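455aa long hypothetical phospho-sugar mutase (Sulfolobus tokodaii, PDB 2F7L) interconverts glucosamine 6-phosphate and glucosamine 1-phosphate, and likewise the galactosamine phosphates, in the synthesis of UDP-N-acetylglucosamine and UDP-N-acetylgalactosamine. Local coordinates at residues Gly31-Lys36 and Glu121-Asp126; Thr375-Lys380 and Lys450-Lys455; Ser267-Val272 and Leu353-Val358; Asn99-Asn104 and Pro208-Arg213. One frame throughout, in Å; residues are numbered along the deposited sequence.

Interaction 1 of 4, residues Gly31-Lys36 and Glu121-Asp126; sequences GTFFGK and ENEIED
Helix against helix in alpha/beta/alpha domain I: the last turn of helix 20-34 places Phe33 against Glu123 and Ile124 of helix 118-130. The CA atoms of Phe33 and Ile124 are 6.2 Å apart. CG of Phe33 stands anti to the backbone N (chi1 166°), which swings the ring out across the gap. Ile124 covers part of one ring face. Its CG1 lies 4.2 Å from the Phe33 ring centroid and 28° off the ring normal, a CH-pi contact, while its CD1 sits over the rim on the CD2 side. Glu123 comes from a different direction: its extended chain crosses the aromatic side chain at about a right angle and brings OE1 to the ring edge, in plane, 3.2 Å from Phe33 CE1, with carboxylate and ring planes 56° apart. Ile124 also packs on Leu26, Ala29 and Ile30, and Phe33 on Lys120 and Leu127, so the pair belongs to a wider, largely apolar interface between the two helices. A serine in place of Phe33 would probably open a gap beside Ile124 CG1 and CD1 and leave the Glu123 carboxylate without its aromatic neighbour. No hydrogen bond crosses between the segments; what joins them is dispersion over the ring face, perhaps with a weak electrostatic attraction between the carboxylate oxygen and the electropositive C-H edge.

Interaction 2 of 4, residues Thr375-Lys380 and Lys450-Lys455; sequences TKVDLK and KIVEGK
No aromatic face is involved where Val377 meets Val452 and Glu453, and the Glu453 carboxylate, the only flat side-chain group among the three, takes no part in the touch. Glu453 makes it by its aliphatic part, with CG 4.2 Å from Val377 CG2. The closer approach is methyl to methyl. Val452 CG1 stands 3.5 Å from CG2 of Val377 and 3.8 Å from its CG1, so a single methyl of Val452 faces both branches of the other valine. That methyl is placed by chi1 of 167°, which sets Val452 CG1 anti to the backbone N while CG2 takes the position anti to the carbonyl carbon. Both valines are buried, whereas Glu453 is exposed and closes the outer side of the contact; its OE2 has a long, weak ion pair with Lys449. Just beyond, Gly454 has positive phi and ends the helix in a Schellman motif, although the exact positions of its closing bonds are less sure. Val452 also packs on Ile431, Val420 and Ile388, while the backbone of Val377 is hydrogen-bonded to that of Ile429 on the neighbouring strand 428-435. The arrangement is that of the C-terminal domain, in which helix 438-452 lies on one face of an antiparallel sheet and its last turn covers the outermost strand, 371-378.

Interaction 3 of 4, residues Ser267-Val272 and Leu353-Val358; sequences SYWASV and LANENV
Chi1 of -164° at Trp269 and -160° at Asn355 puts each CG anti to the backbone N, and the two side chains thereby reach each other between helices 259-272 and 342-356 of alpha/beta/alpha domain III. The backbones stay well apart: the nearest CA atoms, of Trp269 and Leu353, are 9.7 Å from each other, so side chains alone bridge the distance. Asn355 meets the six-membered end of the indole at its edge. OD1 lies in the ring plane next to CH2, the amide plane is turned 72° from the ring, and Asn355 CB is 3.5 Å from Trp269 CH2. This is van der Waals contact, not a hydrogen bond; at this resolution the closeness of OD1 carries no weight. The indole N-H is used instead by Glu351, whose OE2 accepts from NE1, which would limit the turning of the ring. An alanine at Trp269 would probably leave Glu351 OE2 without this donor and open a gap beside Asn355 CB. Tyr268, the preceding residue, directs its ring to that of Tyr298. Glu356 approaches obliquely, its carboxylate plane steeply tilted against the indole; a bend at chi2 folds its chain back and leaves OE2 4.1 Å from Trp269 CZ3.

Interaction 4 of 4, residues Asn99-Asn104 and Pro208-Arg213; sequences NPAPYN and PLFSAR
Pro100 O, the carbonyl just before the Ala101 that touches Phe210, takes two donors: Tyr103 N at 3.1 Å, closing a type I beta turn, and NH1 of Arg47. The turn belongs to the loop that follows Ser97, the probable phosphoserine of the active site by similarity, and the contact joins alpha/beta/alpha domain I to domain II. Arg47 also binds Asn99 O through NH2, so one guanidinium holds the loop on both sides of Pro100. From this turn Ala101 points its methyl at the loop 208-213, and the two backbones come close, with the CA atoms of Ala101 and Leu209 6.0 Å apart. The methyl faces two carbonyl oxygens of the loop, Ala101 CB being 3.9 Å from Pro208 O and 4.1 Å from Leu209 O. No hydrogen bond passes between the segments. Phe210, which also packs on Val46, lies with its side chain about 8 Å from that of Asp241, a probable magnesium ligand by similarity, consistent with a place near the active-site cleft between the domains. Phe210 has positive phi, and with chi1 of -61° its CG stands anti to the carbonyl carbon; the ring offers its edge, near its plane, to the methyl, CD2 being 3.6 Å from Ala101 CB.

In the fold
Interaction 2 is the most buried, two of its three touching residues being buried; interactions 1, 3 and 4 have one buried residue each. Interactions 1 and 3 are alike in kind, helix against helix within one alpha/beta/alpha domain with an aromatic ring meeting an acidic or amide oxygen at its edge, but they lie on opposite sides of the chain's centre, their centres 42 Å apart. Only interaction 1 also covers a ring face. Interaction 2 packs a helix on a sheet in the C-terminal domain. Interaction 4 differs most: it joins loops of two domains near the probable magnesium site, while the others lie away from annotated sites. None of the four touches another.

Interaction 1 of 4, residues Gly31-Lys36 and Glu121-Asp126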
loop_
_atom_site.group_PDB
_atom_site.type_symbol
_atom_site.label_atom_id
_atom_site.label_comp_id
_atom_site.label_asym_id
_atom_site.label_seq_id
_atom_site.Cartn_x
_atom_site.Cartn_y
_atom_site.Cartn_z
ATOM N N GLY A 31 4.087 -23.567 -3.701
ATOM C CA GLY A 31 4.696 -24.213 -4.836
ATOM C C GLY A 31 3.751 -25.196 -5.498
ATOM O O GLY A 31 3.677 -25.281 -6.737
ATOM N N THR A 32 3.026 -25.952 -4.684
ATOM C CA THR A 32 2.105 -26.904 -5.243
ATOM C C THR A 32 1.025 -26.135 -6.001
ATOM O O THR A 32 0.559 -26.571 -7.052
ATOM C CB THR A 32 1.472 -27.757 -4.148
ATOM O OG1 THR A 32 2.477 -28.586 -3.550
ATOM C CG2 THR A 32 0.382 -28.610 -4.726
ATOM N N PHE A 33 0.644 -24.980 -5.469
ATOM C CA PHE A 33 -0.369 -24.128 -6.073
ATOM C C PHE A 33 0.009 -23.604 -7.468
ATOM O O PHE A 33 -0.827 -23.519 -8.366
ATOM C CB PHE A 33 -0.621 -22.952 -5.150
ATOM C CG PHE A 33 -1.390 -21.843 -5.783
ATOM C CD1 PHE A 33 -2.765 -21.944 -5.957
ATOM C CD2 PHE A 33 -0.739 -20.671 -6.186
ATOM C CE1 PHE A 33 -3.491 -20.900 -6.515
ATOM C CE2 PHE A 33 -1.462 -19.609 -6.753
ATOM C CZ PHE A 33 -2.838 -19.728 -6.915
ATOM N N PHE A 34 1.272 -23.226 -7.633
ATOM C CA PHE A 34 1.753 -22.714 -8.914
ATOM C C PHE A 34 2.035 -23.861 -9.889
ATOM O O PHE A 34 2.019 -23.663 -11.095
ATOM C CB PHE A 34 3.034 -21.888 -8.726
ATOM C CG PHE A 34 2.808 -20.487 -8.240
ATOM C CD1 PHE A 34 2.127 -19.566 -9.020
ATOM C CD2 PHE A 34 3.347 -20.063 -7.015
ATOM C CE1 PHE A 34 1.982 -18.232 -8.608
ATOM C CE2 PHE A 34 3.211 -18.728 -6.580
ATOM C CZ PHE A 34 2.524 -17.806 -7.387
ATOM N N GLY A 35 2.312 -25.049 -9.374
ATOM C CA GLY A 35 2.574 -26.167 -10.256
ATOM C C GLY A 35 4.037 -26.460 -10.519
ATOM O O GLY A 35 4.913 -25.618 -10.283
ATOM N N LYS A 36 4.310 -27.667 -11.006
ATOM C CA LYS A 36 5.679 -28.086 -11.301
ATOM C C LYS A 36 6.210 -27.312 -12.495
ATOM O O LYS A 36 5.458 -27.016 -13.415
ATOM C CB LYS A 36 5.724 -29.585 -11.604
ATOM C CG LYS A 36 5.258 -30.468 -10.473
ATOM C CD LYS A 36 5.163 -31.908 -10.935
ATOM C CE LYS A 36 4.794 -32.844 -9.790
ATOM N NZ LYS A 36 5.141 -34.277 -10.094
ATOM N N GLU A 121 -6.076 -17.685 -1.990
ATOM C CA GLU A 121 -5.472 -17.832 -0.671
ATOM C C GLU A 121 -6.051 -19.092 -0.050
ATOM O O GLU A 121 -5.365 -19.829 0.667
ATOM C CB GLU A 121 -5.786 -16.636 0.226
ATOM C CG GLU A 121 -5.252 -15.314 -0.276
ATOM C CD GLU A 121 -5.503 -14.170 0.696
ATOM O OE1 GLU A 121 -6.522 -14.222 1.427
ATOM O OE2 GLU A 121 -4.691 -13.210 0.718
ATOM N N ASN A 122 -7.322 -19.335 -0.347
ATOM C CA ASN A 122 -8.025 -20.493 0.176
ATOM C C ASN A 122 -7.466 -21.771 -0.411
ATOM O O ASN A 122 -7.346 -22.779 0.290
ATOM C CB ASN A 122 -9.514 -20.412 -0.148
ATOM C CG ASN A 122 -10.203 -19.224 0.499
ATOM O OD1 ASN A 122 -11.254 -18.810 0.033
ATOM N ND2 ASN A 122 -9.631 -18.682 1.580
ATOM N N GLU A 123 -7.145 -21.752 -1.699
ATOM C CA GLU A 123 -6.592 -22.953 -2.304
ATOM C C GLU A 123 -5.290 -23.311 -1.584
ATOM O O GLU A 123 -5.076 -24.444 -1.173
ATOM C CB GLU A 123 -6.347 -22.731 -3.793
ATOM C CG GLU A 123 -7.623 -22.632 -4.602
ATOM C CD GLU A 123 -7.387 -22.256 -6.059
ATOM O OE1 GLU A 123 -6.290 -22.540 -6.591
ATOM O OE2 GLU A 123 -8.311 -21.685 -6.678
ATOM N N ILE A 124 -4.431 -22.321 -1.416
ATOM C CA ILE A 124 -3.163 -22.521 -0.740
ATOM C C ILE A 124 -3.406 -22.989 0.692
ATOM O O ILE A 124 -2.756 -23.916 1.170
ATOM C CB ILE A 124 -2.339 -21.201 -0.737
ATOM C CG1 ILE A 124 -1.824 -20.921 -2.153
ATOM C CG2 ILE A 124 -1.220 -21.275 0.304
ATOM C CD1 ILE A 124 -1.139 -19.585 -2.318
ATOM N N GLU A 125 -4.347 -22.329 1.362
ATOM C CA GLU A 125 -4.704 -22.658 2.735
ATOM C C GLU A 125 -5.144 -24.133 2.833
ATOM O O GLU A 125 -4.722 -24.847 3.742
ATOM C CB GLU A 125 -5.817 -21.725 3.192
ATOM C CG GLU A 125 -5.622 -21.079 4.561
ATOM C CD GLU A 125 -5.923 -19.562 4.547
ATOM O OE1 GLU A 125 -6.880 -19.146 3.845
ATOM O OE2 GLU A 125 -5.208 -18.787 5.241
ATOM N N ASP A 126 -5.971 -24.587 1.888
ATOM C CA ASP A 126 -6.433 -25.974 1.881
ATOM C C ASP A 126 -5.234 -26.901 1.714
ATOM O O ASP A 126 -5.074 -27.851 2.477
ATOM C CB ASP A 126 -7.420 -26.235 0.736
ATOM C CG ASP A 126 -7.914 -27.691 0.714
ATOM O OD1 ASP A 126 -8.552 -28.095 1.714
ATOM O OD2 ASP A 126 -7.661 -28.434 -0.275
#

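Interaction 2 of 4, residues Thr375-Lys380 and Lys450-Lys455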
loop_
_atom_site.group_PDB
_atom_site.type_symbol
_atom_site.label_atom_id
_atom_site.label_comp_id
_atom_site.label_asym_id
_atom_site.label_seq_id
_atom_site.Cartn_x
_atom_site.Cartn_y
_atom_site.Cartn_z
ATOM N N THR A 375 -11.245 7.544 16.602
ATOM C CA THR A 375 -11.341 6.863 17.906
ATOM C C THR A 375 -11.622 5.370 17.793
ATOM O O THR A 375 -12.080 4.886 16.760
ATOM C CB THR A 375 -12.449 7.475 18.797
ATOM O OG1 THR A 375 -12.059 8.798 19.181
ATOM C CG2 THR A 375 -12.661 6.662 20.066
ATOM N N LYS A 376 -11.322 4.641 18.862
ATOM C CA LYS A 376 -11.573 3.206 18.909
ATOM C C LYS A 376 -12.492 2.961 20.101
ATOM O O LYS A 376 -12.311 3.556 21.150
ATOM C CB LYS A 376 -10.259 2.420 19.097
ATOM C CG LYS A 376 -9.128 2.840 18.149
ATOM C CD LYS A 376 -8.185 1.687 17.748
ATOM C CE LYS A 376 -7.130 1.360 18.803
ATOM N NZ LYS A 376 -6.350 0.104 18.496
ATOM N N VAL A 377 -13.506 2.129 19.933
ATOM C CA VAL A 377 -14.388 1.804 21.054
ATOM C C VAL A 377 -14.650 0.306 21.035
ATOM O O VAL A 377 -14.945 -0.279 19.993
ATOM C CB VAL A 377 -15.718 2.630 21.037
ATOM C CG1 VAL A 377 -15.913 3.259 19.681
ATOM C CG2 VAL A 377 -16.912 1.754 21.434
ATOM N N ASP A 378 -14.490 -0.306 22.201
ATOM C CA ASP A 378 -14.659 -1.742 22.349
ATOM C C ASP A 378 -16.049 -2.175 22.012
ATOM O O ASP A 378 -17.008 -1.426 22.192
ATOM C CB ASP A 378 -14.361 -2.201 23.771
ATOM C CG ASP A 378 -12.909 -2.023 24.165
ATOM O OD1 ASP A 378 -12.515 -2.625 25.188
ATOM O OD2 ASP A 378 -12.162 -1.285 23.487
ATOM N N LEU A 379 -16.152 -3.400 21.516
ATOM C CA LEU A 379 -17.440 -3.942 21.168
ATOM C C LEU A 379 -17.903 -4.686 22.401
ATOM O O LEU A 379 -17.318 -5.691 22.779
ATOM C CB LEU A 379 -17.320 -4.900 19.982
ATOM C CG LEU A 379 -18.542 -4.928 19.058
ATOM C CD1 LEU A 379 -18.340 -5.951 17.968
ATOM C CD2 LEU A 379 -19.787 -5.239 19.840
ATOM N N LYS A 380 -18.937 -4.165 23.045
ATOM C CA LYS A 380 -19.488 -4.792 24.239
ATOM C C LYS A 380 -20.075 -6.157 23.858
ATOM O O LYS A 380 -20.639 -6.311 22.772
ATOM C CB LYS A 380 -20.572 -3.881 24.832
ATOM C CG LYS A 380 -21.536 -4.571 25.803
ATOM C CD LYS A 380 -20.833 -5.067 27.081
ATOM C CE LYS A 380 -21.752 -5.890 28.002
ATOM N NZ LYS A 380 -22.110 -7.226 27.420
ATOM N N LYS A 450 -21.367 7.133 21.221
ATOM C CA LYS A 450 -22.498 6.744 22.042
ATOM C C LYS A 450 -23.208 5.557 21.436
ATOM O O LYS A 450 -23.286 4.504 22.057
ATOM C CB LYS A 450 -23.493 7.890 22.178
ATOM C CG LYS A 450 -23.367 8.642 23.483
ATOM C CD LYS A 450 -22.578 9.932 23.329
ATOM C CE LYS A 450 -23.493 11.102 22.954
ATOM N NZ LYS A 450 -24.139 10.918 21.617
ATOM N N ILE A 451 -23.715 5.741 20.217
ATOM C CA ILE A 451 -24.444 4.694 19.492
ATOM C C ILE A 451 -23.677 3.379 19.429
ATOM O O ILE A 451 -24.256 2.303 19.588
ATOM C CB ILE A 451 -24.750 5.116 18.034
ATOM C CG1 ILE A 451 -25.596 6.380 18.014
ATOM C CG2 ILE A 451 -25.467 3.991 17.303
ATOM C CD1 ILE A 451 -25.901 6.877 16.618
ATOM N N VAL A 452 -22.372 3.475 19.178
ATOM C CA VAL A 452 -21.532 2.287 19.078
ATOM C C VAL A 452 -21.509 1.627 20.432
ATOM O O VAL A 452 -21.482 0.403 20.548
ATOM C CB VAL A 452 -20.085 2.642 18.637
ATOM C CG1 VAL A 452 -19.168 1.451 18.838
ATOM C CG2 VAL A 452 -20.079 3.071 17.171
ATOM N N GLU A 453 -21.540 2.457 21.464
ATOM C CA GLU A 453 -21.535 1.959 22.825
ATOM C C GLU A 453 -22.876 1.326 23.150
ATOM O O GLU A 453 -23.099 0.882 24.270
ATOM C CB GLU A 453 -21.246 3.108 23.784
ATOM C CG GLU A 453 -19.768 3.372 24.000
ATOM C CD GLU A 453 -19.500 4.781 24.482
ATOM O OE1 GLU A 453 -20.313 5.311 25.273
ATOM O OE2 GLU A 453 -18.474 5.365 24.066
ATOM N N GLY A 454 -23.752 1.255 22.152
ATOM C CA GLY A 454 -25.074 0.703 22.372
ATOM C C GLY A 454 -25.749 1.751 23.221
ATOM O O GLY A 454 -26.689 1.471 23.966
ATOM N N LYS A 455 -25.239 2.974 23.076
ATOM C CA LYS A 455 -25.690 4.149 23.815
ATOM C C LYS A 455 -25.328 4.009 25.295
ATOM O O LYS A 455 -24.653 4.920 25.836
ATOM C CB LYS A 455 -27.191 4.360 23.632
ATOM C CG LYS A 455 -27.538 5.308 22.488
ATOM C CD LYS A 455 -27.189 6.762 22.846
ATOM C CE LYS A 455 -27.597 7.756 21.730
ATOM N NZ LYS A 455 -29.069 8.031 21.614
ATOM O OXT LYS A 455 -25.703 2.975 25.893
#

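Interaction 3 of 4, residues Ser267-Val272 and Leu353-Val358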
loop_
_atom_site.group_PDB
_atom_site.type_symbol
_atom_site.label_atom_id
_atom_site.label_comp_id
_atom_site.label_asym_id
_atom_site.label_seq_id
_atom_site.Cartn_x
_atom_site.Cartn_y
_atom_site.Cartn_z
ATOM N N SER A 267 -4.387 11.423 -8.544
ATOM C CA SER A 267 -5.515 10.881 -9.284
ATOM C C SER A 267 -5.864 11.912 -10.371
ATOM O O SER A 267 -6.316 11.586 -11.467
ATOM C CB SER A 267 -6.688 10.664 -8.327
ATOM O OG SER A 267 -7.519 9.619 -8.794
ATOM N N TYR A 268 -5.626 13.171 -10.054
ATOM C CA TYR A 268 -5.889 14.254 -10.986
ATOM C C TYR A 268 -4.928 14.195 -12.185
ATOM O O TYR A 268 -5.345 14.057 -13.341
ATOM C CB TYR A 268 -5.736 15.588 -10.255
ATOM C CG TYR A 268 -5.660 16.768 -11.172
ATOM C CD1 TYR A 268 -6.727 17.087 -12.014
ATOM C CD2 TYR A 268 -4.507 17.553 -11.229
ATOM C CE1 TYR A 268 -6.647 18.162 -12.896
ATOM C CE2 TYR A 268 -4.415 18.630 -12.111
ATOM C CZ TYR A 268 -5.488 18.927 -12.941
ATOM O OH TYR A 268 -5.397 19.974 -13.826
ATOM N N TRP A 269 -3.640 14.316 -11.890
ATOM C CA TRP A 269 -2.609 14.281 -12.907
ATOM C C TRP A 269 -2.779 13.105 -13.868
ATOM O O TRP A 269 -2.490 13.217 -15.058
ATOM C CB TRP A 269 -1.244 14.199 -12.234
ATOM C CG TRP A 269 -0.132 14.523 -13.149
ATOM C CD1 TRP A 269 1.013 13.809 -13.338
ATOM C CD2 TRP A 269 -0.030 15.677 -13.987
ATOM N NE1 TRP A 269 1.827 14.447 -14.244
ATOM C CE2 TRP A 269 1.212 15.599 -14.657
ATOM C CE3 TRP A 269 -0.869 16.772 -14.240
ATOM C CZ2 TRP A 269 1.637 16.575 -15.558
ATOM C CZ3 TRP A 269 -0.443 17.742 -15.139
ATOM C CH2 TRP A 269 0.798 17.634 -15.785
ATOM N N ALA A 270 -3.249 11.976 -13.351
ATOM C CA ALA A 270 -3.432 10.794 -14.185
ATOM C C ALA A 270 -4.415 11.044 -15.329
ATOM O O ALA A 270 -4.257 10.474 -16.415
ATOM C CB ALA A 270 -3.897 9.614 -13.345
ATOM N N SER A 271 -5.424 11.883 -15.089
ATOM C CA SER A 271 -6.414 12.215 -16.124
ATOM C C SER A 271 -5.790 13.155 -17.159
ATOM O O SER A 271 -6.114 13.099 -18.346
ATOM C CB SER A 271 -7.630 12.904 -15.509
ATOM O OG SER A 271 -7.239 14.150 -14.956
ATOM N N VAL A 272 -4.905 14.025 -16.696
ATOM C CA VAL A 272 -4.227 14.953 -17.583
ATOM C C VAL A 272 -3.334 14.180 -18.553
ATOM O O VAL A 272 -3.172 14.586 -19.700
ATOM C CB VAL A 272 -3.358 15.951 -16.783
ATOM C CG1 VAL A 272 -2.520 16.791 -17.724
ATOM C CG2 VAL A 272 -4.254 16.844 -15.918
ATOM N N LEU A 353 4.009 18.486 -10.031
ATOM C CA LEU A 353 4.598 19.653 -9.396
ATOM C C LEU A 353 5.391 20.487 -10.400
ATOM O O LEU A 353 5.396 21.716 -10.341
ATOM C CB LEU A 353 5.522 19.191 -8.269
ATOM C CG LEU A 353 5.633 20.071 -7.025
ATOM C CD1 LEU A 353 6.312 21.362 -7.413
ATOM C CD2 LEU A 353 4.250 20.336 -6.427
ATOM N N ALA A 354 6.067 19.813 -11.322
ATOM C CA ALA A 354 6.883 20.485 -12.329
ATOM C C ALA A 354 6.060 21.262 -13.335
ATOM O O ALA A 354 6.417 22.367 -13.730
ATOM C CB ALA A 354 7.728 19.468 -13.058
ATOM N N ASN A 355 4.952 20.666 -13.747
ATOM C CA ASN A 355 4.076 21.265 -14.731
ATOM C C ASN A 355 3.169 22.361 -14.162
ATOM O O ASN A 355 2.608 23.150 -14.913
ATOM C CB ASN A 355 3.233 20.170 -15.389
ATOM C CG ASN A 355 2.660 20.602 -16.727
ATOM O OD1 ASN A 355 1.798 19.934 -17.295
ATOM N ND2 ASN A 355 3.145 21.734 -17.245
ATOM N N GLU A 356 3.015 22.420 -12.845
ATOM C CA GLU A 356 2.168 23.451 -12.248
ATOM C C GLU A 356 3.027 24.650 -11.858
ATOM O O GLU A 356 2.523 25.743 -11.592
ATOM C CB GLU A 356 1.452 22.902 -11.015
ATOM C CG GLU A 356 0.568 21.701 -11.302
ATOM C CD GLU A 356 -0.613 22.041 -12.189
ATOM O OE1 GLU A 356 -1.285 23.036 -11.865
ATOM O OE2 GLU A 356 -0.883 21.322 -13.187
ATOM N N ASN A 357 4.334 24.425 -11.837
ATOM C CA ASN A 357 5.299 25.445 -11.477
ATOM C C ASN A 357 4.944 26.143 -10.161
ATOM O O ASN A 357 5.242 27.321 -9.961
ATOM C CB ASN A 357 5.422 26.472 -12.594
ATOM C CG ASN A 357 6.717 27.258 -12.507
ATOM O OD1 ASN A 357 6.927 28.228 -13.242
ATOM N ND2 ASN A 357 7.605 26.832 -11.608
ATOM N N VAL A 358 4.311 25.392 -9.267
ATOM C CA VAL A 358 3.905 25.882 -7.953
ATOM C C VAL A 358 4.608 25.030 -6.893
ATOM O O VAL A 358 4.958 23.885 -7.160
ATOM C CB VAL A 358 2.389 25.745 -7.796
ATOM C CG1 VAL A 358 2.000 25.855 -6.359
ATOM C CG2 VAL A 358 1.703 26.807 -8.608
#

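Interaction 4 of 4, residues Asn99-Asn104 and Pro208-Arg213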
loop_
_atom_site.group_PDB
_atom_site.type_symbol
_atom_site.label_atom_id
_atom_site.label_comp_id
_atom_site.label_asym_id
_atom_site.label_seq_id
_atom_site.Cartn_x
_atom_site.Cartn_y
_atom_site.Cartn_z
ATOM N N ASN A 99 4.023 -3.456 9.410
ATOM C CA ASN A 99 4.173 -3.964 10.775
ATOM C C ASN A 99 5.501 -3.567 11.400
ATOM O O ASN A 99 6.491 -3.381 10.706
ATOM C CB ASN A 99 4.096 -5.491 10.791
ATOM C CG ASN A 99 2.706 -6.012 10.586
ATOM O OD1 ASN A 99 1.967 -5.539 9.723
ATOM N ND2 ASN A 99 2.340 -7.014 11.373
ATOM N N PRO A 100 5.532 -3.452 12.733
ATOM C CA PRO A 100 6.720 -3.089 13.503
ATOM C C PRO A 100 7.862 -4.036 13.144
ATOM O O PRO A 100 7.638 -5.098 12.542
ATOM C CB PRO A 100 6.263 -3.274 14.941
ATOM C CG PRO A 100 4.842 -2.956 14.876
ATOM C CD PRO A 100 4.380 -3.641 13.627
ATOM N N ALA A 101 9.070 -3.650 13.544
ATOM C CA ALA A 101 10.292 -4.393 13.267
ATOM C C ALA A 101 10.353 -5.887 13.562
ATOM O O ALA A 101 10.983 -6.651 12.817
ATOM C CB ALA A 101 11.444 -3.721 13.968
ATOM N N PRO A 102 9.719 -6.333 14.648
ATOM C CA PRO A 102 9.832 -7.777 14.885
ATOM C C PRO A 102 9.004 -8.698 13.985
ATOM O O PRO A 102 9.132 -9.922 14.056
ATOM C CB PRO A 102 9.519 -7.908 16.386
ATOM C CG PRO A 102 8.603 -6.769 16.636
ATOM C CD PRO A 102 9.164 -5.634 15.820
ATOM N N TYR A 103 8.191 -8.111 13.118
ATOM C CA TYR A 103 7.361 -8.894 12.214
ATOM C C TYR A 103 7.993 -9.164 10.854
ATOM O O TYR A 103 8.903 -8.457 10.409
ATOM C CB TYR A 103 6.036 -8.172 11.951
ATOM C CG TYR A 103 5.082 -8.182 13.099
ATOM C CD1 TYR A 103 3.970 -9.021 13.099
ATOM C CD2 TYR A 103 5.315 -7.387 14.222
ATOM C CE1 TYR A 103 3.110 -9.072 14.202
ATOM C CE2 TYR A 103 4.468 -7.433 15.332
ATOM C CZ TYR A 103 3.371 -8.279 15.319
ATOM O OH TYR A 103 2.569 -8.350 16.440
ATOM N N ASN A 104 7.484 -10.200 10.199
ATOM C CA ASN A 104 7.878 -10.548 8.848
ATOM C C ASN A 104 6.772 -11.450 8.335
ATOM O O ASN A 104 5.965 -11.911 9.120
ATOM C CB ASN A 104 9.229 -11.233 8.809
ATOM C CG ASN A 104 10.001 -10.892 7.542
ATOM O OD1 ASN A 104 11.233 -10.965 7.501
ATOM N ND2 ASN A 104 9.278 -10.520 6.504
ATOM N N PRO A 208 17.308 -3.565 9.546
ATOM C CA PRO A 208 16.108 -4.254 10.009
ATOM C C PRO A 208 15.694 -3.917 11.458
ATOM O O PRO A 208 14.704 -4.450 11.959
ATOM C CB PRO A 208 16.475 -5.718 9.823
ATOM C CG PRO A 208 17.899 -5.724 10.183
ATOM C CD PRO A 208 18.422 -4.516 9.412
ATOM N N LEU A 209 16.431 -3.054 12.147
ATOM C CA LEU A 209 16.019 -2.703 13.510
ATOM C C LEU A 209 15.165 -1.444 13.576
ATOM O O LEU A 209 14.610 -1.142 14.626
ATOM C CB LEU A 209 17.220 -2.570 14.459
ATOM C CG LEU A 209 17.466 -3.825 15.306
ATOM C CD1 LEU A 209 17.274 -5.061 14.422
ATOM C CD2 LEU A 209 18.859 -3.821 15.916
ATOM N N PHE A 210 15.056 -0.731 12.457
ATOM C CA PHE A 210 14.248 0.479 12.359
ATOM C C PHE A 210 14.363 1.396 13.559
ATOM O O PHE A 210 13.392 1.954 14.040
ATOM C CB PHE A 210 12.797 0.094 12.142
ATOM C CG PHE A 210 12.572 -0.684 10.899
ATOM C CD1 PHE A 210 12.512 -0.047 9.668
ATOM C CD2 PHE A 210 12.419 -2.063 10.951
ATOM C CE1 PHE A 210 12.297 -0.767 8.507
ATOM C CE2 PHE A 210 12.203 -2.795 9.795
ATOM C CZ PHE A 210 12.140 -2.145 8.572
ATOM N N SER A 211 15.576 1.531 14.044
ATOM C CA SER A 211 15.874 2.384 15.172
ATOM C C SER A 211 15.273 3.787 15.107
ATOM O O SER A 211 14.690 4.253 16.074
ATOM C CB SER A 211 17.386 2.502 15.292
ATOM O OG SER A 211 17.715 3.632 16.053
ATOM N N ALA A 212 15.412 4.468 13.971
ATOM C CA ALA A 212 14.916 5.842 13.861
ATOM C C ALA A 212 13.394 6.077 13.926
ATOM O O ALA A 212 12.938 7.113 14.438
ATOM C CB ALA A 212 15.487 6.485 12.617
ATOM N N ARG A 213 12.599 5.161 13.391
ATOM C CA ARG A 213 11.149 5.333 13.448
ATOM C C ARG A 213 10.447 4.058 13.021
ATOM O O ARG A 213 11.052 3.174 12.409
ATOM C CB ARG A 213 10.675 6.498 12.567
ATOM C CG ARG A 213 10.619 6.229 11.077
ATOM C CD ARG A 213 9.814 7.267 10.339
ATOM N NE ARG A 213 9.973 7.139 8.888
ATOM C CZ ARG A 213 9.267 6.336 8.086
ATOM N NH1 ARG A 213 8.323 5.546 8.563
ATOM N NH2 ARG A 213 9.482 6.353 6.780
#